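PDB 5NCR: tyrosine phosphatase, which removes phosphate from phosphotyrosine and probably from phosphoserine in proteins, as a homodimeric dual-specificity-type phosphatase of the Orf virus. Local coordinates for residues B[59-64]-B[108-113]. The protein carries 2 engineered substitutions. Numbering follows the deposited sequence.
Sequences VNMTMS and TLVHSV. Engineered in segment 108-113: S112 (natural residue Cys). With SO4 (sulfate ion), chain E; PO4 (phosphate ion), chain D.
Two neighbouring parallel strands of the phosphatase sheet meet here, V59-N60 and T108-H111, where the second runs into the phosphate-binding P-loop. V59 is held at both its N and its O: N donates to L109 O (2.8 Å) and O accepts from H111 N (2.9 Å). M61 N extends the ladder to H111 O. On one face V59 CG2 meets T108 CG2, and M61 SD rests on V110 CG1 at 3.8 Å, where helices 90-103 and 118-134 pack. On the other, H111 CG sits between its backbone N and carbonyl carbon (chi1 70°), which brings the ring back over N60 CA, 4.1 Å from the ring centroid in a CH-pi contact. The N60 amide is nearly parallel to that ring, 8° apart. N60 OD1 accepts from T62 N, which stands above the carbonyl plane, in an Asx turn; ND2 donates to S64 O. H111 NE2 bonds Y66 OH. T62 OG1 receives a weak bond from V113 N (3.3 Å). S112, engineered from the natural cysteine, donates from OG to phosphate O3 (2.6 Å); S119 OG is a second partner. M63 N binds sulfate O4 at 2.8 Å, and R118 bonds both anions. The N60 bonds shape the 60-64 loop and probably help set M63 N at the sulfate.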
loop_
_atom_site.group_PDB
_atom_site.type_symbol
_atom_site.label_atom_id
_atom_site.label_comp_id
_atom_site.label_asym_id
_atom_site.label_seq_id
_atom_site.Cartn_x
_atom_site.Cartn_y
_atom_site.Cartn_z
ATOM N N VAL B 59 13.145 -6.565 -27.541
ATOM C CA VAL B 59 11.889 -7.238 -27.228
ATOM C C VAL B 59 10.805 -6.204 -27.576
ATOM O O VAL B 59 10.593 -5.225 -26.851
ATOM C CB VAL B 59 11.792 -7.764 -25.765
ATOM C CG1 VAL B 59 10.433 -8.417 -25.532
ATOM C CG2 VAL B 59 12.931 -8.732 -25.417
ATOM N N ASN B 60 10.163 -6.415 -28.709
ATOM C CA ASN B 60 9.138 -5.550 -29.282
ATOM C C ASN B 60 7.751 -5.962 -28.859
ATOM O O ASN B 60 7.234 -6.997 -29.286
ATOM C CB ASN B 60 9.274 -5.511 -30.810
ATOM C CG ASN B 60 8.229 -4.680 -31.506
ATOM O OD1 ASN B 60 7.626 -3.777 -30.931
ATOM N ND2 ASN B 60 8.028 -4.939 -32.776
ATOM N N MET B 61 7.121 -5.128 -28.059
ATOM C CA MET B 61 5.790 -5.444 -27.570
ATOM C C MET B 61 4.701 -4.582 -28.171
ATOM O O MET B 61 3.647 -4.387 -27.578
ATOM C CB MET B 61 5.799 -5.430 -26.068
ATOM C CG MET B 61 6.640 -6.545 -25.565
ATOM S SD MET B 61 6.925 -6.350 -23.867
ATOM C CE MET B 61 5.488 -7.224 -23.221
ATOM N N THR B 62 4.910 -4.174 -29.402
ATOM C CA THR B 62 3.975 -3.353 -30.165
ATOM C C THR B 62 3.376 -4.253 -31.221
ATOM O O THR B 62 3.868 -5.356 -31.413
ATOM C CB THR B 62 4.776 -2.129 -30.689
ATOM O OG1 THR B 62 5.075 -1.269 -29.574
ATOM C CG2 THR B 62 4.112 -1.339 -31.811
ATOM N N MET B 63 2.347 -3.781 -31.918
ATOM C CA MET B 63 1.675 -4.527 -32.977
ATOM C C MET B 63 2.485 -4.620 -34.255
ATOM O O MET B 63 2.394 -5.639 -34.944
ATOM C CB MET B 63 0.289 -3.920 -33.265
ATOM C CG MET B 63 -0.712 -4.100 -32.105
ATOM S SD MET B 63 -1.062 -5.814 -31.720
ATOM C CE MET B 63 -1.891 -6.315 -33.238
ATOM N N SER B 64 3.262 -3.567 -34.575
ATOM C CA SER B 64 4.062 -3.467 -35.798
ATOM C C SER B 64 5.419 -4.125 -35.679
ATOM O O SER B 64 6.193 -3.808 -34.766
ATOM C CB SER B 64 4.227 -2.009 -36.235
ATOM O OG SER B 64 3.114 -1.541 -36.978
ATOM N N THR B 108 19.779 -5.989 -23.642
ATOM C CA THR B 108 18.444 -6.148 -24.194
ATOM C C THR B 108 17.584 -4.943 -23.924
ATOM O O THR B 108 17.549 -4.447 -22.802
ATOM C CB THR B 108 17.818 -7.431 -23.624
ATOM O OG1 THR B 108 18.656 -8.521 -23.982
ATOM C CG2 THR B 108 16.363 -7.671 -24.094
ATOM N N LEU B 109 16.859 -4.504 -24.962
ATOM C CA LEU B 109 15.908 -3.415 -24.849
ATOM C C LEU B 109 14.463 -3.927 -24.999
ATOM O O LEU B 109 14.064 -4.363 -26.072
ATOM C CB LEU B 109 16.233 -2.302 -25.880
ATOM C CG LEU B 109 15.254 -1.114 -25.888
ATOM C CD1 LEU B 109 15.285 -0.312 -24.566
ATOM C CD2 LEU B 109 15.453 -0.254 -27.109
ATOM N N VAL B 110 13.676 -3.828 -23.922
ATOM C CA VAL B 110 12.261 -4.170 -23.906
ATOM C C VAL B 110 11.533 -2.854 -24.187
ATOM O O VAL B 110 11.734 -1.859 -23.478
ATOM C CB VAL B 110 11.821 -4.803 -22.567
ATOM C CG1 VAL B 110 10.364 -5.273 -22.637
ATOM C CG2 VAL B 110 12.746 -5.953 -22.165
ATOM N N HIS B 111 10.732 -2.828 -25.261
ATOM C CA HIS B 111 10.077 -1.572 -25.635
ATOM C C HIS B 111 8.658 -1.758 -26.172
ATOM O O HIS B 111 8.266 -2.838 -26.624
ATOM C CB HIS B 111 10.956 -0.777 -26.636
ATOM C CG HIS B 111 11.015 -1.426 -27.983
ATOM N ND1 HIS B 111 10.087 -1.121 -28.977
ATOM C CD2 HIS B 111 11.829 -2.410 -28.438
ATOM C CE1 HIS B 111 10.392 -1.899 -30.006
ATOM N NE2 HIS B 111 11.447 -2.672 -29.741
ATOM N N SER B 112 7.897 -0.660 -26.104
ATOM C CA SER B 112 6.534 -0.496 -26.607
ATOM C C SER B 112 6.427 0.997 -26.889
ATOM O O SER B 112 7.272 1.736 -26.432
ATOM C CB SER B 112 5.492 -1.008 -25.608
ATOM O OG SER B 112 5.695 -0.470 -24.320
ATOM N N VAL B 113 5.443 1.436 -27.648
ATOM C CA VAL B 113 5.346 2.803 -28.188
ATOM C C VAL B 113 5.668 3.906 -27.159
ATOM O O VAL B 113 6.637 4.627 -27.367
ATOM C CB VAL B 113 4.004 3.065 -28.922
ATOM C CG1 VAL B 113 3.943 4.494 -29.460
ATOM C CG2 VAL B 113 3.812 2.064 -30.055
HETATM S S SO4 E . 0.652 0.028 -31.380
HETATM O O1 SO4 E . -0.724 0.065 -31.910
HETATM O O2 SO4 E . 1.562 0.690 -32.328
HETATM O O3 SO4 E . 0.652 0.732 -30.080
HETATM O O4 SO4 E . 1.084 -1.365 -31.204
HETATM P P PO4 D . 2.816 1.589 -24.093
HETATM O O1 PO4 D . 2.392 2.188 -25.511
HETATM O O2 PO4 D . 2.030 2.337 -22.924
HETATM O O3 PO4 D . 4.387 1.754 -23.869
HETATM O O4 PO4 D . 2.502 0.118 -24.031
#